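PDB 4LXR: protein toll from Drosophila melanogaster, which binds the cleaved, active form of the cytokine Spätzle at the cell surface and signals in dorsal-ventral patterning of the embryo and in antifungal immunity. Local coordinates for residues R39-I42 / D46-Q49; C52-T55 / D59-Q62; W544-V549 / R582-Q587; N609-T614 / A618-C623. One frame throughout, in Å; residues are numbered along the deposited sequence.

Contact 1: residues R39-I42 / D46-Q49; sequences RLTI and DYVQ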
loop_
_atom_site.group_PDB
_atom_site.type_symbol
_atom_site.label_atom_id
_atom_site.label_comp_id
_atom_site.label_asym_id
_atom_site.label_seq_id
_atom_site.Cartn_x
_atom_site.Cartn_y
_atom_site.Cartn_z
ATOM N N ARG A 39 15.044 -12.734 -36.447
ATOM C CA ARG A 39 15.112 -13.299 -35.124
ATOM C C ARG A 39 13.842 -14.093 -34.949
ATOM O O ARG A 39 12.759 -13.526 -34.914
ATOM C CB ARG A 39 15.209 -12.199 -34.066
ATOM C CG ARG A 39 15.466 -12.724 -32.673
ATOM C CD ARG A 39 15.492 -11.600 -31.645
ATOM N NE ARG A 39 16.340 -10.483 -32.057
ATOM C CZ ARG A 39 17.613 -10.338 -31.701
ATOM N NH1 ARG A 39 18.195 -11.240 -30.926
ATOM N NH2 ARG A 39 18.305 -9.287 -32.122
ATOM N N LEU A 40 13.970 -15.408 -34.863
ATOM C CA LEU A 40 12.805 -16.264 -34.738
ATOM C C LEU A 40 12.651 -16.819 -33.339
ATOM O O LEU A 40 13.607 -17.314 -32.750
ATOM C CB LEU A 40 12.871 -17.423 -35.733
ATOM C CG LEU A 40 12.681 -17.123 -37.219
ATOM C CD1 LEU A 40 14.027 -16.828 -37.880
ATOM C CD2 LEU A 40 12.046 -18.331 -37.847
ATOM N N THR A 41 11.438 -16.744 -32.810
ATOM C CA THR A 41 11.139 -17.374 -31.535
ATOM C C THR A 41 10.159 -18.507 -31.786
ATOM O O THR A 41 9.060 -18.300 -32.310
ATOM C CB THR A 41 10.541 -16.379 -30.536
ATOM O OG1 THR A 41 11.458 -15.299 -30.335
ATOM C CG2 THR A 41 10.255 -17.059 -29.201
ATOM N N ILE A 42 10.577 -19.710 -31.426
ATOM C CA ILE A 42 9.790 -20.903 -31.677
ATOM C C ILE A 42 9.362 -21.547 -30.368
ATOM O O ILE A 42 10.197 -21.873 -29.512
ATOM C CB ILE A 42 10.577 -21.930 -32.516
ATOM C CG1 ILE A 42 11.087 -21.289 -33.808
ATOM C CG2 ILE A 42 9.717 -23.150 -32.807
ATOM C CD1 ILE A 42 11.820 -22.251 -34.729
ATOM N N ASP A 46 2.881 -24.382 -30.575
ATOM C CA ASP A 46 2.148 -23.217 -30.083
ATOM C C ASP A 46 2.241 -22.027 -31.042
ATOM O O ASP A 46 1.247 -21.618 -31.651
ATOM C CB ASP A 46 2.631 -22.828 -28.680
ATOM C CG ASP A 46 1.766 -21.753 -28.032
ATOM O OD1 ASP A 46 0.645 -21.499 -28.520
ATOM O OD2 ASP A 46 2.204 -21.169 -27.016
ATOM N N TYR A 47 3.434 -21.469 -31.175
ATOM C CA TYR A 47 3.596 -20.317 -32.042
ATOM C C TYR A 47 5.010 -20.164 -32.582
ATOM O O TYR A 47 5.981 -20.699 -32.021
ATOM C CB TYR A 47 3.159 -19.047 -31.320
ATOM C CG TYR A 47 4.177 -18.486 -30.356
ATOM C CD1 TYR A 47 4.298 -18.992 -29.066
ATOM C CD2 TYR A 47 5.001 -17.425 -30.727
ATOM C CE1 TYR A 47 5.224 -18.465 -28.174
ATOM C CE2 TYR A 47 5.932 -16.899 -29.847
ATOM C CZ TYR A 47 6.039 -17.425 -28.577
ATOM O OH TYR A 47 6.958 -16.898 -27.701
ATOM N N VAL A 48 5.115 -19.439 -33.687
ATOM C CA VAL A 48 6.401 -18.989 -34.186
ATOM C C VAL A 48 6.311 -17.481 -34.386
ATOM O O VAL A 48 5.368 -16.995 -35.005
ATOM C CB VAL A 48 6.802 -19.711 -35.500
ATOM C CG1 VAL A 48 5.686 -19.620 -36.549
ATOM C CG2 VAL A 48 8.099 -19.145 -36.052
ATOM N N GLN A 49 7.255 -16.737 -33.813
ATOM C CA GLN A 49 7.374 -15.315 -34.124
ATOM C C GLN A 49 8.541 -15.073 -35.070
ATOM O O GLN A 49 9.651 -15.537 -34.830
ATOM C CB GLN A 49 7.529 -14.448 -32.867
ATOM C CG GLN A 49 7.736 -12.965 -33.199
ATOM C CD GLN A 49 7.975 -12.070 -31.988
ATOM O OE1 GLN A 49 9.110 -11.911 -31.529
ATOM N NE2 GLN A 49 6.909 -11.459 -31.485
HETATM O O HOH W 1 11.367 -13.292 -32.329
#
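Thr41 and Gln49 form a hydrogen-bonded antiparallel pair, and these two residues lose the most surface in the contact. Thr41 N gives its hydrogen to Gln49 O at 3.0 Å. Gln49 N returns a bond to Thr41 O at 2.8 Å, with an N-H...O angle of 164°. The same oxygens also receive CA-H...O contacts, Thr41 O from Val48 and Gln49 O from Leu40.

The side chains of the pair share one face of the hairpin. A water bridges them: it accepts from Thr41 OG1 at 2.8 Å and donates to Gln49 OE1 at 2.8 Å. It also donates to Arg39 O, so three groups fix its place. The extended Gln49 chain, with CG anti to the backbone N (chi1 177°), carries its amide up to this water. The other end of that amide, NE2, bonds to Gln76 OE1.

Tyr47 is third in buried area. Its ring reaches along the same face, and OH comes 3.6 Å from Thr41 CG2, the two side chains meeting at a slant.

The opposite face is apolar. Val48 CG2 lies 4.3 Å from Ile42 CG1 and 4.4 Å from Leu40 CD2. Ile69 covers both Ile42 and Val48 there.

Next to the turn, Gln43 is paired with two residues, Asp46 and Tyr47, in a classic beta bulge. Strand 24-29 continues the sheet beyond 39-42, and strand 74-78 lies beyond 46-49. The contact is thus an antiparallel beta hairpin in the N-terminal part of the leucine-rich repeat ectodomain of a Toll-like receptor.

Contact 2: residues C52-T55 / D59-Q62; sequences CNLT and DYQQ. With NAG (2-acetamido-2-deoxy-beta-D-glucopyranose), chain H.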
loop_
_atom_site.group_PDB
_atom_site.type_symbol
_atom_site.label_atom_id
_atom_site.label_comp_id
_atom_site.label_asym_id
_atom_site.label_seq_id
_atom_site.Cartn_x
_atom_site.Cartn_y
_atom_site.Cartn_z
ATOM N N CYS A 52 11.614 -9.296 -38.044
ATOM C CA CYS A 52 12.404 -8.975 -39.223
ATOM C C CYS A 52 13.115 -7.650 -39.045
ATOM O O CYS A 52 12.609 -6.748 -38.377
ATOM C CB CYS A 52 11.502 -8.856 -40.461
ATOM S SG CYS A 52 10.775 -10.397 -41.108
ATOM N N ASN A 53 14.279 -7.533 -39.668
ATOM C CA ASN A 53 14.935 -6.244 -39.843
ATOM C C ASN A 53 15.473 -6.211 -41.265
ATOM O O ASN A 53 16.610 -6.593 -41.506
ATOM C CB ASN A 53 16.067 -6.043 -38.834
ATOM C CG ASN A 53 16.555 -4.609 -38.780
ATOM O OD1 ASN A 53 16.379 -3.853 -39.736
ATOM N ND2 ASN A 53 17.164 -4.224 -37.650
ATOM N N LEU A 54 14.637 -5.745 -42.191
ATOM C CA LEU A 54 14.887 -5.884 -43.619
ATOM C C LEU A 54 15.145 -4.531 -44.270
ATOM O O LEU A 54 14.634 -3.508 -43.811
ATOM C CB LEU A 54 13.667 -6.526 -44.291
ATOM C CG LEU A 54 13.525 -8.046 -44.364
ATOM C CD1 LEU A 54 13.950 -8.732 -43.089
ATOM C CD2 LEU A 54 12.092 -8.415 -44.708
ATOM N N THR A 55 15.935 -4.530 -45.339
ATOM C CA THR A 55 16.099 -3.326 -46.151
ATOM C C THR A 55 15.436 -3.586 -47.496
ATOM O O THR A 55 15.040 -2.663 -48.204
ATOM C CB THR A 55 17.590 -2.960 -46.395
ATOM O OG1 THR A 55 18.052 -3.587 -47.598
ATOM C CG2 THR A 55 18.472 -3.398 -45.232
ATOM N N ASP A 59 16.240 -9.819 -48.827
ATOM C CA ASP A 59 16.782 -10.232 -47.528
ATOM C C ASP A 59 16.186 -11.555 -47.030
ATOM O O ASP A 59 16.801 -12.244 -46.212
ATOM C CB ASP A 59 16.581 -9.149 -46.461
ATOM C CG ASP A 59 17.487 -7.951 -46.657
ATOM O OD1 ASP A 59 18.448 -8.040 -47.451
ATOM O OD2 ASP A 59 17.239 -6.917 -45.999
ATOM N N TYR A 60 15.002 -11.916 -47.529
ATOM C CA TYR A 60 14.380 -13.198 -47.170
ATOM C C TYR A 60 15.256 -14.413 -47.505
ATOM O O TYR A 60 14.989 -15.525 -47.056
ATOM C CB TYR A 60 12.991 -13.343 -47.804
ATOM C CG TYR A 60 11.920 -12.538 -47.103
ATOM C CD1 TYR A 60 11.584 -12.798 -45.778
ATOM C CD2 TYR A 60 11.230 -11.523 -47.768
ATOM C CE1 TYR A 60 10.605 -12.062 -45.130
ATOM C CE2 TYR A 60 10.246 -10.791 -47.132
ATOM C CZ TYR A 60 9.937 -11.065 -45.810
ATOM O OH TYR A 60 8.964 -10.333 -45.169
ATOM N N GLN A 61 16.301 -14.179 -48.293
ATOM C CA GLN A 61 17.298 -15.183 -48.636
ATOM C C GLN A 61 18.070 -15.627 -47.393
ATOM O O GLN A 61 18.658 -16.712 -47.364
ATOM C CB GLN A 61 18.275 -14.578 -49.639
ATOM C CG GLN A 61 19.097 -15.565 -50.436
ATOM C CD GLN A 61 19.950 -14.868 -51.485
ATOM O OE1 GLN A 61 20.021 -13.636 -51.517
ATOM N NE2 GLN A 61 20.596 -15.650 -52.351
ATOM N N GLN A 62 18.077 -14.786 -46.365
ATOM C CA GLN A 62 18.838 -15.097 -45.161
ATOM C C GLN A 62 17.996 -15.839 -44.128
ATOM O O GLN A 62 18.386 -15.939 -42.970
ATOM C CB GLN A 62 19.436 -13.828 -44.552
ATOM C CG GLN A 62 20.353 -13.084 -45.498
ATOM C CD GLN A 62 20.603 -11.652 -45.072
ATOM O OE1 GLN A 62 20.892 -11.380 -43.908
ATOM N NE2 GLN A 62 20.493 -10.725 -46.018
HETATM C C1 NAG H . 17.912 -2.990 -37.779
HETATM C C2 NAG H . 17.990 -2.203 -36.468
HETATM C C3 NAG H . 18.750 -0.892 -36.682
HETATM C C4 NAG H . 20.092 -1.134 -37.361
HETATM C C5 NAG H . 19.932 -2.003 -38.604
HETATM C C6 NAG H . 21.260 -2.422 -39.186
HETATM C C7 NAG H . 16.111 -2.640 -34.941
HETATM C C8 NAG H . 14.738 -2.212 -34.519
HETATM N N2 NAG H . 16.664 -1.936 -35.934
HETATM O O3 NAG H . 18.966 -0.255 -35.427
HETATM O O4 NAG H . 20.638 0.115 -37.767
HETATM O O5 NAG H . 19.226 -3.210 -38.280
HETATM O O6 NAG H . 21.193 -2.534 -40.600
HETATM O O7 NAG H . 16.688 -3.585 -34.414
#
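Leu54 sets its CD2 methyl over one face of the Tyr60 ring, within a loop of the N-terminal, disulfide-bonded part of the leucine-rich repeat ectodomain. This is a CH-pi contact, 4.0 Å from CD2 to the ring centroid of Tyr60. The methyl sits off centre, toward the phenol end, 3.6 Å from CZ of Tyr60. The two side chains cross at about a right angle. Cys52, in a disulfide with Cys80, adds its sulfur at the ring, and Tyr60 OH bonds to Met81 O. Phe38 also packs on Leu54.

The other side is looser and more polar. Thr55 is exposed, and the CB of Asn53 is directed away from 59-62. Asn53 carries an N-linked sugar, its ND2 bonded to NAG C1.

Asp59 joins the two sides, with CB 3.9 Å from Leu54 CG. Its CG lies anti to the carbonyl carbon (chi1 -72°), which sends the carboxylate to Thr55 N. Asp59 OD2 also takes a weak bond from Asp56 N. A leucine here would probably leave Thr55 N, and the weakly bound Asp56 N, without their acceptor. The main bond is short and almost straight: Thr55 N meets Asp59 OD2 at 2.8 Å with an N-H...O angle of 177°.

Contact 3: residues W544-V549 / R582-Q587; sequences WFIQLV and RQIEPQ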
loop_
_atom_site.group_PDB
_atom_site.type_symbol
_atom_site.label_atom_id
_atom_site.label_comp_id
_atom_site.label_asym_id
_atom_site.label_seq_id
_atom_site.Cartn_x
_atom_site.Cartn_y
_atom_site.Cartn_z
ATOM N N TRP A 544 8.445 1.624 34.201
ATOM C CA TRP A 544 8.202 0.201 33.994
ATOM C C TRP A 544 7.959 -0.143 32.538
ATOM O O TRP A 544 8.300 -1.240 32.101
ATOM C CB TRP A 544 7.105 -0.316 34.929
ATOM C CG TRP A 544 7.584 -0.285 36.349
ATOM C CD1 TRP A 544 7.162 0.549 37.347
ATOM C CD2 TRP A 544 8.636 -1.086 36.911
ATOM N NE1 TRP A 544 7.872 0.296 38.503
ATOM C CE2 TRP A 544 8.781 -0.701 38.262
ATOM C CE3 TRP A 544 9.456 -2.102 36.407
ATOM C CZ2 TRP A 544 9.719 -1.298 39.119
ATOM C CZ3 TRP A 544 10.388 -2.698 37.260
ATOM C CH2 TRP A 544 10.509 -2.291 38.600
ATOM N N PHE A 545 7.399 0.805 31.788
ATOM C CA PHE A 545 7.327 0.690 30.341
ATOM C C PHE A 545 8.723 0.556 29.741
ATOM O O PHE A 545 8.977 -0.330 28.927
ATOM C CB PHE A 545 6.624 1.901 29.716
ATOM C CG PHE A 545 6.746 1.957 28.219
ATOM C CD1 PHE A 545 6.051 1.052 27.416
ATOM C CD2 PHE A 545 7.558 2.904 27.604
ATOM C CE1 PHE A 545 6.155 1.099 26.024
ATOM C CE2 PHE A 545 7.665 2.957 26.210
ATOM C CZ PHE A 545 6.962 2.050 25.423
ATOM N N ILE A 546 9.623 1.449 30.132
ATOM C CA ILE A 546 11.004 1.363 29.671
ATOM C C ILE A 546 11.642 0.020 30.045
ATOM O O ILE A 546 12.311 -0.604 29.220
ATOM C CB ILE A 546 11.857 2.527 30.206
ATOM C CG1 ILE A 546 11.358 3.842 29.614
ATOM C CG2 ILE A 546 13.318 2.324 29.850
ATOM C CD1 ILE A 546 11.345 3.843 28.116
ATOM N N GLN A 547 11.415 -0.438 31.274
ATOM C CA GLN A 547 11.940 -1.742 31.687
ATOM C C GLN A 547 11.302 -2.868 30.862
ATOM O O GLN A 547 11.966 -3.844 30.524
ATOM C CB GLN A 547 11.732 -1.989 33.190
ATOM C CG GLN A 547 12.353 -0.955 34.135
ATOM C CD GLN A 547 13.868 -1.033 34.210
ATOM O OE1 GLN A 547 14.556 -0.962 33.191
ATOM N NE2 GLN A 547 14.398 -1.169 35.429
ATOM N N LEU A 548 10.016 -2.719 30.544
ATOM C CA LEU A 548 9.298 -3.676 29.698
ATOM C C LEU A 548 9.928 -3.729 28.315
ATOM O O LEU A 548 10.189 -4.806 27.780
ATOM C CB LEU A 548 7.812 -3.296 29.587
ATOM C CG LEU A 548 6.799 -4.178 28.840
ATOM C CD1 LEU A 548 6.773 -3.920 27.337
ATOM C CD2 LEU A 548 7.077 -5.641 29.108
ATOM N N VAL A 549 10.170 -2.552 27.747
ATOM C CA VAL A 549 10.747 -2.436 26.413
ATOM C C VAL A 549 12.112 -3.118 26.320
ATOM O O VAL A 549 12.456 -3.700 25.292
ATOM C CB VAL A 549 10.819 -0.951 25.965
ATOM C CG1 VAL A 549 11.938 -0.730 24.960
ATOM C CG2 VAL A 549 9.469 -0.505 25.395
ATOM N N ARG A 582 14.248 2.373 23.660
ATOM C CA ARG A 582 15.054 1.208 24.024
ATOM C C ARG A 582 16.412 1.621 24.604
ATOM O O ARG A 582 16.934 0.968 25.513
ATOM C CB ARG A 582 15.240 0.277 22.817
ATOM C CG ARG A 582 15.720 -1.125 23.176
ATOM C CD ARG A 582 15.771 -2.061 21.965
ATOM N NE ARG A 582 16.775 -1.665 20.978
ATOM C CZ ARG A 582 17.221 -2.451 19.998
ATOM N NH1 ARG A 582 16.763 -3.691 19.869
ATOM N NH2 ARG A 582 18.134 -2.000 19.147
ATOM N N GLN A 583 16.963 2.717 24.085
ATOM C CA GLN A 583 18.290 3.189 24.478
ATOM C C GLN A 583 18.308 3.908 25.824
ATOM O O GLN A 583 19.370 4.263 26.329
ATOM C CB GLN A 583 18.854 4.129 23.413
ATOM C CG GLN A 583 19.101 3.487 22.061
ATOM C CD GLN A 583 19.720 4.460 21.072
ATOM O OE1 GLN A 583 19.817 4.176 19.876
ATOM N NE2 GLN A 583 20.141 5.619 21.569
ATOM N N ILE A 584 17.135 4.137 26.399
ATOM C CA ILE A 584 17.054 4.888 27.645
ATOM C C ILE A 584 17.567 4.080 28.828
ATOM O O ILE A 584 17.230 2.905 28.985
ATOM C CB ILE A 584 15.619 5.332 27.936
ATOM C CG1 ILE A 584 15.100 6.195 26.798
ATOM C CG2 ILE A 584 15.538 6.106 29.238
ATOM C CD1 ILE A 584 13.651 6.526 26.957
ATOM N N GLU A 585 18.389 4.717 29.652
ATOM C CA GLU A 585 18.828 4.108 30.896
ATOM C C GLU A 585 17.849 4.497 31.990
ATOM O O GLU A 585 17.554 5.677 32.175
ATOM C CB GLU A 585 20.255 4.541 31.220
ATOM C CG GLU A 585 21.171 4.363 30.022
ATOM C CD GLU A 585 22.636 4.446 30.366
ATOM O OE1 GLU A 585 22.963 4.632 31.557
ATOM O OE2 GLU A 585 23.462 4.320 29.436
ATOM N N PRO A 586 17.314 3.493 32.696
ATOM C CA PRO A 586 16.193 3.680 33.627
ATOM C C PRO A 586 16.426 4.689 34.764
ATOM O O PRO A 586 15.456 5.309 35.206
ATOM C CB PRO A 586 15.936 2.265 34.169
ATOM C CG PRO A 586 17.166 1.466 33.827
ATOM C CD PRO A 586 17.712 2.079 32.576
ATOM N N GLN A 587 17.666 4.867 35.222
ATOM C CA GLN A 587 17.916 5.830 36.298
ATOM C C GLN A 587 17.933 7.282 35.802
ATOM O O GLN A 587 18.063 8.213 36.594
ATOM C CB GLN A 587 19.200 5.494 37.077
ATOM C CG GLN A 587 20.498 5.848 36.374
ATOM C CD GLN A 587 20.862 4.879 35.266
ATOM O OE1 GLN A 587 20.198 3.859 35.066
ATOM N NE2 GLN A 587 21.921 5.199 34.531
#
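Ile546 and Ile584 make the apolar centre of this contact. Their CD1 methyls meet at 3.7 Å, with the side chains crossing at about a right angle. Ile546 points from helix 543-549 toward the loop, and Ile584 points back at the helix; both are buried. CG1 of Ile584 stands anti to its own carbonyl carbon (chi1 -59°), and the extended chain beyond it brings CD1 to the helix. CG2 of Ile546, the other branch, lies 4.0 Å from the backbone oxygen of Ile584.

One turn further along the helix, Val549 continues the apolar packing. Its CG1 rests on the backbone of Arg582, 3.8 Å from CA. Of the Arg582 side chain it is the first carbons that lie near, CB at 4.1 Å from Val549 CG1; its end leads away.

A polar group packs on a proline at the other end. The side chain of Gln547 bends at chi2 (-72°), which folds its amide over to Pro586. Gln547 OE1 lies 3.6 Å from both CB and CG of the proline ring. The same oxygen accepts a hydrogen bond from Arg550 NH2, and Arg550 also touches Pro586.

Within the loop, Gln587 NE2 bonds to Glu585 OE1 at 3.2 Å. Both ends of this bond belong to the loop, so it ties 585 to 587 and not the loop to the helix.

The segments lie in the first LRRCT region, the cap that closes a run of leucine-rich repeats. Between 544-549 and 582-587 the contact is van der Waals packing; the Gln547 oxygen is satisfied by Arg550 and the Gln587 amide bonds to Glu585.

Contact 4: residues N609-T614 / A618-C623; sequences NCHVRT and ALVINC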
loop_
_atom_site.group_PDB
_atom_site.type_symbol
_atom_site.label_atom_id
_atom_site.label_comp_id
_atom_site.label_asym_id
_atom_site.label_seq_id
_atom_site.Cartn_x
_atom_site.Cartn_y
_atom_site.Cartn_z
ATOM N N ASN A 609 17.995 22.609 43.181
ATOM C CA ASN A 609 17.111 21.850 42.307
ATOM C C ASN A 609 16.988 20.436 42.868
ATOM O O ASN A 609 17.954 19.901 43.443
ATOM C CB ASN A 609 17.618 21.843 40.864
ATOM C CG ASN A 609 18.953 21.144 40.715
ATOM O OD1 ASN A 609 19.011 19.936 40.484
ATOM N ND2 ASN A 609 20.035 21.901 40.842
ATOM N N CYS A 610 15.799 19.856 42.734
ATOM C CA CYS A 610 15.484 18.572 43.349
ATOM C C CYS A 610 14.667 17.724 42.386
ATOM O O CYS A 610 13.800 18.237 41.689
ATOM C CB CYS A 610 14.690 18.770 44.648
ATOM S SG CYS A 610 15.350 20.022 45.797
ATOM N N HIS A 611 14.936 16.427 42.338
ATOM C CA HIS A 611 14.112 15.547 41.513
ATOM C C HIS A 611 14.002 14.170 42.136
ATOM O O HIS A 611 14.698 13.853 43.104
ATOM C CB HIS A 611 14.670 15.432 40.092
ATOM C CG HIS A 611 16.048 14.850 40.035
ATOM N ND1 HIS A 611 17.183 15.632 39.997
ATOM C CD2 HIS A 611 16.477 13.566 40.026
ATOM C CE1 HIS A 611 18.250 14.853 39.955
ATOM N NE2 HIS A 611 17.849 13.595 39.971
ATOM N N VAL A 612 13.129 13.359 41.555
ATOM C CA VAL A 612 12.879 12.003 42.010
ATOM C C VAL A 612 13.250 11.028 40.902
ATOM O O VAL A 612 12.923 11.240 39.730
ATOM C CB VAL A 612 11.401 11.815 42.408
ATOM C CG1 VAL A 612 11.029 10.350 42.447
ATOM C CG2 VAL A 612 11.125 12.469 43.748
ATOM N N ARG A 613 13.942 9.964 41.279
ATOM C CA ARG A 613 14.371 8.942 40.344
ATOM C C ARG A 613 13.617 7.675 40.717
ATOM O O ARG A 613 13.874 7.098 41.770
ATOM C CB ARG A 613 15.877 8.724 40.499
ATOM C CG ARG A 613 16.527 7.898 39.411
ATOM C CD ARG A 613 17.870 7.355 39.895
ATOM N NE ARG A 613 18.736 8.394 40.435
ATOM C CZ ARG A 613 19.340 8.330 41.615
ATOM N NH1 ARG A 613 19.181 7.270 42.392
ATOM N NH2 ARG A 613 20.115 9.323 42.019
ATOM N N THR A 614 12.674 7.244 39.883
ATOM C CA THR A 614 11.836 6.108 40.265
ATOM C C THR A 614 12.549 4.761 40.200
ATOM O O THR A 614 12.165 3.826 40.904
ATOM C CB THR A 614 10.524 6.039 39.453
ATOM O OG1 THR A 614 10.792 6.366 38.087
ATOM C CG2 THR A 614 9.497 7.010 40.016
ATOM N N ALA A 618 14.658 7.259 44.616
ATOM C CA ALA A 618 15.518 8.242 45.258
ATOM C C ALA A 618 15.049 9.679 45.083
ATOM O O ALA A 618 14.792 10.132 43.968
ATOM C CB ALA A 618 16.952 8.092 44.769
ATOM N N LEU A 619 14.936 10.386 46.203
ATOM C CA LEU A 619 14.805 11.835 46.195
ATOM C C LEU A 619 16.207 12.449 46.165
ATOM O O LEU A 619 17.017 12.236 47.074
ATOM C CB LEU A 619 14.057 12.310 47.434
ATOM C CG LEU A 619 14.030 13.827 47.622
ATOM C CD1 LEU A 619 13.153 14.499 46.554
ATOM C CD2 LEU A 619 13.580 14.194 49.026
ATOM N N VAL A 620 16.492 13.192 45.104
ATOM C CA VAL A 620 17.802 13.780 44.905
ATOM C C VAL A 620 17.729 15.281 45.113
ATOM O O VAL A 620 17.039 15.982 44.373
ATOM C CB VAL A 620 18.316 13.492 43.489
ATOM C CG1 VAL A 620 19.632 14.193 43.242
ATOM C CG2 VAL A 620 18.450 11.999 43.273
ATOM N N ILE A 621 18.435 15.775 46.126
ATOM C CA ILE A 621 18.487 17.203 46.403
ATOM C C ILE A 621 19.863 17.777 46.098
ATOM O O ILE A 621 20.839 17.474 46.789
ATOM C CB ILE A 621 18.140 17.503 47.859
ATOM C CG1 ILE A 621 16.733 17.015 48.182
ATOM C CG2 ILE A 621 18.260 18.994 48.142
ATOM C CD1 ILE A 621 16.391 17.141 49.646
ATOM N N ASN A 622 19.928 18.600 45.056
ATOM C CA ASN A 622 21.154 19.260 44.632
ATOM C C ASN A 622 21.179 20.738 45.046
ATOM O O ASN A 622 20.320 21.513 44.628
ATOM C CB ASN A 622 21.298 19.173 43.107
ATOM C CG ASN A 622 21.394 17.748 42.600
ATOM O OD1 ASN A 622 22.173 16.950 43.108
ATOM N ND2 ASN A 622 20.603 17.422 41.582
ATOM N N CYS A 623 22.154 21.139 45.861
ATOM C CA CYS A 623 22.336 22.566 46.157
ATOM C C CYS A 623 23.765 23.000 45.867
ATOM O O CYS A 623 24.676 22.728 46.647
ATOM C CB CYS A 623 21.999 22.892 47.605
ATOM S SG CYS A 623 20.461 22.226 48.221
#
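His611 lays its imidazole ring over Val620, with Val620 CB 3.8 Å from the ring centroid and 22° off the ring normal, a CH-pi contact. CG of His611 lies between the backbone N and the carbonyl carbon (chi1 61°), turning the ring to the partner strand. A serine here would probably lose the CH-pi contact and leave Val620 uncovered on this face.

On the same face, Asn622 ND2 donates to Asn609 OD1 at 3.2 Å. The oxygen lies in the amide plane of Asn622; the donor is 30° out of the carbonyl plane. The Arg613 guanidinium lies close to Ala618 CB and Val620 CG2, and NH1 makes a salt bridge with Asp616 in the turn.

Cys610, Val612, Leu619 and Ile621 form the other face. Cys610 SG lies 3.9 Å from Ile621 CG2, and Val612 CG2 lies 4.0 Å from Leu619 CD1. Cys610 is also disulfide-bonded to Cys604, and Cys623 to Cys608. Met644 of the next strand covers Leu619 and Ile621.

Six backbone hydrogen bonds join the strands, two in each of the pairs Asn609-Asn622, His611-Val620 and Arg613-Ala618. Val620 N to His611 O and Arg613 N to Ala618 O are the shortest, at 2.8 Å.

This is the antiparallel hairpin of the LRRNT cap, which begins the second run of leucine-rich repeats. Its chemistry divides by face: an amide pair beside a ring and a guanidinium packed on aliphatic carbons on the His611 side, sulfur and hydrocarbon on the other. The backbone bonds set the register, and both disulfides tie in the end away from the turn.

The four contacts come in series along the chain and fall into two pairs near the caps of the repeat solenoid. Contacts 1 and 2 adjoin in sequence at the N-terminal end, their centres 16 Å apart. Strand 47-52 runs from the hairpin of contact 1 into the loop of contact 2. Contacts 3 and 4 lie on the other side of the chain's centre, 66 Å and 84 Å from contact 1 between centres. Their own centres are 19 Å apart, and they touch where Gln587 packs against Arg613. There the LRRCT cap of the first repeat array meets the LRRNT cap of the second, so this pair marks the junction between the two arrays.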